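Local coordinates for protein metallo-beta-lactamase (Simiduia agarivorans, PDB 6MFI) that probably hydrolyses beta-lactam antibiotics with the help of two bound zinc ions, as a class B3 metallo-beta-lactamase, at residues H110-H115 / G187-A192; Y131-A136 / G191-Q196; A135-M140 / A161-L166. One frame throughout, in Å; residues are numbered along the deposited sequence.

Contact 1 of 3, residues H110-H115 / G187-A192. With ZN (zinc ion), chain C; ZN (zinc ion), chain B.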
# COMPACT_ATOMS: atom_id res chain seq x y z
N HIS A 110 -3.25 4.27 0.86
CA HIS A 110 -3.98 5.41 1.40
C HIS A 110 -3.29 6.70 0.96
O HIS A 110 -2.13 6.70 0.55
CB HIS A 110 -4.11 5.35 2.93
CG HIS A 110 -2.81 5.39 3.66
ND1 HIS A 110 -2.17 4.25 4.10
CD2 HIS A 110 -2.03 6.43 4.05
CE1 HIS A 110 -1.05 4.59 4.72
NE2 HIS A 110 -0.94 5.91 4.70
N GLU A 111 -4.03 7.80 1.06
CA GLU A 111 -3.68 9.07 0.42
C GLU A 111 -2.73 9.93 1.24
O GLU A 111 -2.90 11.15 1.29
CB GLU A 111 -4.97 9.83 0.10
CG GLU A 111 -5.86 10.09 1.31
CD GLU A 111 -6.82 8.95 1.61
OE1 GLU A 111 -7.93 9.23 2.11
OE2 GLU A 111 -6.46 7.78 1.34
N HIS A 112 -1.73 9.34 1.88
CA HIS A 112 -0.72 10.13 2.58
C HIS A 112 0.48 10.37 1.67
O HIS A 112 0.75 9.60 0.75
CB HIS A 112 -0.28 9.43 3.87
CG HIS A 112 -1.19 9.69 5.03
ND1 HIS A 112 -0.95 9.19 6.29
CD2 HIS A 112 -2.33 10.41 5.12
CE1 HIS A 112 -1.90 9.58 7.11
NE2 HIS A 112 -2.76 10.32 6.43
N ILE A 113 1.21 11.46 1.96
CA ILE A 113 2.26 11.92 1.06
C ILE A 113 3.38 10.90 0.94
O ILE A 113 4.04 10.81 -0.11
CB ILE A 113 2.80 13.29 1.54
CG1 ILE A 113 3.84 13.83 0.56
CG2 ILE A 113 3.38 13.18 2.94
CD1 ILE A 113 4.46 15.15 0.98
N ASP A 114 3.62 10.10 1.98
CA ASP A 114 4.70 9.12 1.92
C ASP A 114 4.37 7.92 1.04
O ASP A 114 5.24 7.09 0.81
CB ASP A 114 5.07 8.65 3.33
CG ASP A 114 3.88 8.12 4.10
OD1 ASP A 114 2.81 8.76 4.06
OD2 ASP A 114 4.02 7.07 4.76
N HIS A 115 3.14 7.82 0.54
CA HIS A 115 2.74 6.71 -0.31
C HIS A 115 2.25 7.12 -1.69
O HIS A 115 2.40 6.34 -2.63
CB HIS A 115 1.63 5.88 0.38
CG HIS A 115 2.02 5.36 1.73
ND1 HIS A 115 3.04 4.45 1.91
CD2 HIS A 115 1.53 5.63 2.96
CE1 HIS A 115 3.15 4.18 3.20
NE2 HIS A 115 2.25 4.88 3.85
N GLY A 187 -9.83 4.46 8.43
CA GLY A 187 -9.35 4.55 9.79
C GLY A 187 -8.05 5.33 9.87
O GLY A 187 -7.98 6.37 10.52
N HIS A 188 -7.01 4.82 9.20
CA HIS A 188 -5.79 5.60 9.05
C HIS A 188 -6.04 6.82 8.18
O HIS A 188 -5.55 7.92 8.48
CB HIS A 188 -4.69 4.72 8.46
CG HIS A 188 -3.36 5.41 8.37
ND1 HIS A 188 -2.52 5.54 9.46
CD2 HIS A 188 -2.72 5.99 7.33
CE1 HIS A 188 -1.42 6.18 9.09
NE2 HIS A 188 -1.52 6.46 7.80
N THR A 189 -6.79 6.65 7.10
CA THR A 189 -7.27 7.73 6.25
C THR A 189 -8.71 7.42 5.89
O THR A 189 -9.15 6.27 5.99
CB THR A 189 -6.44 7.87 4.96
OG1 THR A 189 -6.66 6.73 4.12
CG2 THR A 189 -4.96 8.01 5.26
N PRO A 190 -9.49 8.43 5.49
CA PRO A 190 -10.87 8.15 5.06
C PRO A 190 -10.97 7.26 3.83
O PRO A 190 -11.91 6.47 3.72
CB PRO A 190 -11.45 9.55 4.80
CG PRO A 190 -10.26 10.45 4.66
CD PRO A 190 -9.22 9.88 5.56
N GLY A 191 -10.01 7.36 2.91
CA GLY A 191 -10.10 6.61 1.67
C GLY A 191 -9.05 5.53 1.50
O GLY A 191 -8.62 5.25 0.38
N ALA A 192 -8.63 4.92 2.61
CA ALA A 192 -7.64 3.86 2.54
C ALA A 192 -8.24 2.60 1.91
O ALA A 192 -9.42 2.30 2.06
CB ALA A 192 -7.10 3.53 3.93
ZN ZN C . -0.35 7.25 6.34
ZN ZN B . 2.72 5.89 5.76
O HOH W 1 1.62 7.35 6.54
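The backbones of His110 and Ala192 come within 4.1 Å at their CA atoms, where a helix-leading loop passes the type I turn from Thr189 to Ala192. Beside this approach three imidazoles converge on one zinc ion: His110 through NE2, His112 through ND1 and His188 through NE2. The His188 ring, its CG anti to the backbone N (chi1 -175°), sets an edge toward the face of His110 in a T-shaped pair, with CD2 over the ring centre and 3.2 Å from His110 NE2. The Thr189 methyl touches the other two rings: CG2 sits over a face of His112, a CH-pi contact 3.7 Å from the ring centroid, and approaches the His110 ring obliquely. Thr189 OG1 donates to Glu111 OE2 at 3.0 Å, meeting that oxygen from 59° out of the carboxylate plane. The other oxygen, Glu111 OE1, offers its syn lone pair to Gly191 N at 2.9 Å. This buried carboxylate is held at both oxygens by the turn, behind the metal ligands. Second-shell hydrogen bonds with Asp212, Asp149 and the carbonyl of Ser215 probably help orient His110, His112 and His188. A water bridges to the second zinc ion, 2.0 Å from each metal, where Asp114 OD2, His115 NE2 and His253 are the protein ligands. The sequence His110 to His115 is the HxHxDH signature of the metallo-beta-lactamase superfamily, completed here as the dinuclear site of a B3 enzyme.

Contact 2 of 3, residues Y131-A136 / G191-Q196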
# COMPACT_ATOMS: atom_id res chain seq x y z
N TYR A 131 -6.52 4.94 -10.53
CA TYR A 131 -7.78 4.62 -9.87
C TYR A 131 -7.66 4.89 -8.38
O TYR A 131 -6.65 4.56 -7.76
CB TYR A 131 -8.16 3.15 -10.10
CG TYR A 131 -8.53 2.82 -11.53
CD1 TYR A 131 -7.54 2.53 -12.47
CD2 TYR A 131 -9.85 2.78 -11.94
CE1 TYR A 131 -7.87 2.22 -13.77
CE2 TYR A 131 -10.19 2.47 -13.24
CZ TYR A 131 -9.20 2.19 -14.16
OH TYR A 131 -9.53 1.88 -15.46
N ALA A 132 -8.70 5.50 -7.81
CA ALA A 132 -8.66 5.89 -6.41
C ALA A 132 -10.06 5.89 -5.83
O ALA A 132 -11.04 6.13 -6.53
CB ALA A 132 -8.03 7.28 -6.24
N SER A 133 -10.14 5.61 -4.53
CA SER A 133 -11.40 5.72 -3.81
C SER A 133 -11.85 7.18 -3.80
O SER A 133 -11.04 8.09 -3.98
CB SER A 133 -11.25 5.20 -2.39
OG SER A 133 -10.28 5.94 -1.67
N PRO A 134 -13.15 7.43 -3.61
CA PRO A 134 -13.64 8.82 -3.63
C PRO A 134 -12.93 9.75 -2.66
O PRO A 134 -12.59 10.88 -3.04
CB PRO A 134 -15.13 8.66 -3.27
CG PRO A 134 -15.48 7.30 -3.77
CD PRO A 134 -14.26 6.46 -3.55
N ALA A 135 -12.68 9.31 -1.42
CA ALA A 135 -11.99 10.17 -0.47
C ALA A 135 -10.54 10.38 -0.86
O ALA A 135 -10.00 11.49 -0.72
CB ALA A 135 -12.09 9.58 0.94
N ALA A 136 -9.88 9.34 -1.37
CA ALA A 136 -8.50 9.49 -1.82
C ALA A 136 -8.42 10.34 -3.08
O ALA A 136 -7.50 11.14 -3.23
CB ALA A 136 -7.87 8.11 -2.05
N GLY A 191 -10.01 7.36 2.91
CA GLY A 191 -10.10 6.61 1.67
C GLY A 191 -9.05 5.53 1.50
O GLY A 191 -8.62 5.25 0.38
N ALA A 192 -8.63 4.92 2.61
CA ALA A 192 -7.64 3.86 2.54
C ALA A 192 -8.24 2.60 1.91
O ALA A 192 -9.42 2.30 2.06
CB ALA A 192 -7.10 3.53 3.93
N LEU A 193 -7.39 1.86 1.19
CA LEU A 193 -7.80 0.65 0.50
C LEU A 193 -6.84 -0.49 0.83
O LEU A 193 -5.66 -0.27 1.11
CB LEU A 193 -7.85 0.85 -1.02
CG LEU A 193 -8.92 1.79 -1.58
CD1 LEU A 193 -8.88 1.78 -3.10
CD2 LEU A 193 -10.30 1.41 -1.07
N SER A 194 -7.38 -1.71 0.80
CA SER A 194 -6.59 -2.93 0.90
C SER A 194 -6.84 -3.77 -0.34
O SER A 194 -7.99 -4.07 -0.66
CB SER A 194 -6.94 -3.72 2.17
OG SER A 194 -6.65 -2.97 3.33
N TRP A 195 -5.77 -4.13 -1.04
CA TRP A 195 -5.85 -4.82 -2.31
C TRP A 195 -5.50 -6.29 -2.15
O TRP A 195 -4.64 -6.66 -1.35
CB TRP A 195 -4.93 -4.17 -3.34
CG TRP A 195 -5.39 -2.81 -3.76
CD1 TRP A 195 -4.98 -1.61 -3.25
CD2 TRP A 195 -6.35 -2.50 -4.78
NE1 TRP A 195 -5.63 -0.58 -3.89
CE2 TRP A 195 -6.48 -1.10 -4.83
CE3 TRP A 195 -7.12 -3.28 -5.65
CZ2 TRP A 195 -7.34 -0.46 -5.72
CZ3 TRP A 195 -7.97 -2.65 -6.53
CH2 TRP A 195 -8.08 -1.25 -6.56
N GLN A 196 -6.18 -7.13 -2.94
CA GLN A 196 -5.98 -8.57 -2.88
C GLN A 196 -6.02 -9.14 -4.29
O GLN A 196 -6.95 -8.87 -5.05
CB GLN A 196 -7.05 -9.24 -2.01
CG GLN A 196 -7.36 -10.68 -2.37
CD GLN A 196 -8.74 -11.11 -1.92
OE1 GLN A 196 -9.75 -10.66 -2.46
NE2 GLN A 196 -8.79 -11.98 -0.92
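Ser133 OG is gripped from two directions. It donates to Gly191 O across the contact at 2.7 Å, and on its own side it accepts a weak hydrogen bond from Ala136 N at 3.4 Å. A chi1 of 61° places OG between the backbone N and the carbonyl carbon, where it faces both Ala136 N and Gly191 O. The bond to Gly191 O meets the carbonyl oxygen from the side, with a C=O...donor angle of 114°, and is tilted 20° from the carbonyl plane. Ser133 is the N-cap of helix 134-142, and the bond from Ala136 N is the capping bond; the same oxygen that closes the first turn of the helix therefore also ties it to the neighbouring loop. The helix start sits tightly against Gly191. Ala135 CB rests 3.6 Å from Gly191 N, while Ala136 CB approaches Gly191 O at 3.8 Å. Ser133 OG, Ala136 N and Ala135 CB all crowd the side of the glycine CA from which a side chain would project. The contact bridges the two sheets of the alpha-beta/beta-alpha sandwich of this superfamily: strand 129-132 of one sheet has just ended at Ser133, and strand 193-199 of the other is about to begin. Between the sheets Leu193 turns toward the helix start, its CD2 meeting Ser133 CB at 4.1 Å in a looser apolar touch. His108 and Ser109 run close by: His108 NE2 is hydrogen-bonded to Ser133 N, and Leu193 pairs with Ser109 through the backbone.

Contact 3 of 3, residues A135-M140 / A161-L166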
# COMPACT_ATOMS: atom_id res chain seq x y z
N ALA A 135 -12.68 9.31 -1.42
CA ALA A 135 -11.99 10.17 -0.47
C ALA A 135 -10.54 10.38 -0.86
O ALA A 135 -10.00 11.49 -0.72
CB ALA A 135 -12.09 9.58 0.94
N ALA A 136 -9.88 9.34 -1.37
CA ALA A 136 -8.50 9.49 -1.82
C ALA A 136 -8.42 10.34 -3.08
O ALA A 136 -7.50 11.14 -3.23
CB ALA A 136 -7.87 8.11 -2.05
N ALA A 137 -9.39 10.18 -3.99
CA ALA A 137 -9.38 10.95 -5.23
C ALA A 137 -9.44 12.45 -4.97
O ALA A 137 -8.85 13.23 -5.71
CB ALA A 137 -10.53 10.52 -6.13
N ALA A 138 -10.15 12.86 -3.91
CA ALA A 138 -10.19 14.28 -3.57
C ALA A 138 -8.83 14.78 -3.11
O ALA A 138 -8.45 15.92 -3.40
CB ALA A 138 -11.24 14.52 -2.48
N VAL A 139 -8.07 13.94 -2.40
CA VAL A 139 -6.74 14.33 -1.96
C VAL A 139 -5.79 14.42 -3.15
O VAL A 139 -5.01 15.38 -3.26
CB VAL A 139 -6.22 13.36 -0.89
CG1 VAL A 139 -4.81 13.74 -0.47
CG2 VAL A 139 -7.15 13.36 0.31
N MET A 140 -5.83 13.44 -4.05
CA MET A 140 -4.97 13.47 -5.23
C MET A 140 -5.32 14.64 -6.14
O MET A 140 -4.43 15.23 -6.76
CB MET A 140 -5.09 12.15 -6.00
CG MET A 140 -5.01 10.91 -5.14
SD MET A 140 -3.46 10.81 -4.22
CE MET A 140 -2.28 10.88 -5.56
N ALA A 161 -2.56 14.90 -8.98
CA ALA A 161 -2.56 13.81 -9.95
C ALA A 161 -3.91 13.74 -10.65
O ALA A 161 -4.91 14.29 -10.18
CB ALA A 161 -2.24 12.47 -9.27
N ARG A 162 -3.93 13.04 -11.78
CA ARG A 162 -5.13 12.88 -12.59
C ARG A 162 -5.74 11.51 -12.30
O ARG A 162 -5.17 10.48 -12.67
CB ARG A 162 -4.80 13.03 -14.08
CG ARG A 162 -4.18 14.37 -14.45
CD ARG A 162 -3.55 14.31 -15.83
NE ARG A 162 -4.54 14.09 -16.87
CZ ARG A 162 -4.24 13.84 -18.14
NH1 ARG A 162 -2.98 13.79 -18.53
NH2 ARG A 162 -5.21 13.65 -19.03
N VAL A 163 -6.90 11.51 -11.66
CA VAL A 163 -7.62 10.28 -11.35
C VAL A 163 -8.60 9.99 -12.48
O VAL A 163 -9.43 10.84 -12.83
CB VAL A 163 -8.35 10.39 -10.00
CG1 VAL A 163 -9.20 9.16 -9.75
CG2 VAL A 163 -7.34 10.60 -8.88
N GLY A 164 -8.51 8.79 -13.05
CA GLY A 164 -9.34 8.44 -14.18
C GLY A 164 -10.52 7.54 -13.84
O GLY A 164 -11.42 7.37 -14.66
N GLY A 165 -10.52 6.98 -12.64
CA GLY A 165 -11.59 6.09 -12.23
C GLY A 165 -11.70 6.04 -10.73
O GLY A 165 -10.71 6.23 -10.01
N LEU A 166 -12.91 5.77 -10.25
CA LEU A 166 -13.19 5.68 -8.82
C LEU A 166 -13.33 4.22 -8.40
O LEU A 166 -13.93 3.42 -9.11
CB LEU A 166 -14.45 6.46 -8.45
CG LEU A 166 -14.25 7.89 -7.94
CD1 LEU A 166 -13.48 8.73 -8.94
CD2 LEU A 166 -15.59 8.53 -7.60
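Helix-on-strand packing joins Ala137 and Met140 to the border of the seven-stranded sheet, at strand 163-166, its outermost strand on that side. The helix segment 135-140 and strand 163-166 run nearly antiparallel, their axes 9.6 Å apart at an angle of 169°. Val163 forks over two turns of the helix. With chi1 at 175° it swings CG1 to the side away from its own N, where it reaches Ala137 CB at 4.1 Å, and the other branch of the fork, CG2, meets Met140 CB at 4.0 Å. The small Ala137 side chain, directed toward the strand, also lies near Leu166 CD1, a looser contact from the far end of the strand. Strands 129-132 and 163-166 are parallel neighbours in the sheet, and helix 134-142 lies on the path between them: a beta-alpha-beta crossover, closed by a long connection from the end of the helix. That connection returns to the helix through a backbone bond, Ala161 N donating to Met140 O at 2.9 Å. The bond is nearly straight at the hydrogen, but the donor stands above the carbonyl plane by 35°. The Met140 chain, bent at chi2 and chi3, curls CE back toward Ala161 CB, though this methyl contact is less certain because the residue was deposited in two conformers. Met119 and Ala120 of helix 119-126 pack against Met140 and Ala161 respectively, while Leu130 of the adjacent strand touches both Ala161 and Val163.

The three contacts form a chain leading from the zinc ions to the edge of the sheet. Contacts 1 and 2, with centres about 8 Å apart, share Gly191 and Ala192, so the turn that carries a zinc ligand also meets the helix start. Contacts 2 and 3, centres about 9 Å apart, share Ala135 and Ala136 of helix 134-142, and Ala132 N probably bonds to Gly165 O within the sheet. Contact 3 also touches the metal loop: Val139 CG2 and Ala136 CB lie 3.7 Å from Glu111 CG and OE2 respectively. The Met140 side chain nevertheless remains about 12 Å from a zinc ion, so contact 3 lies outside the first shell of the metals.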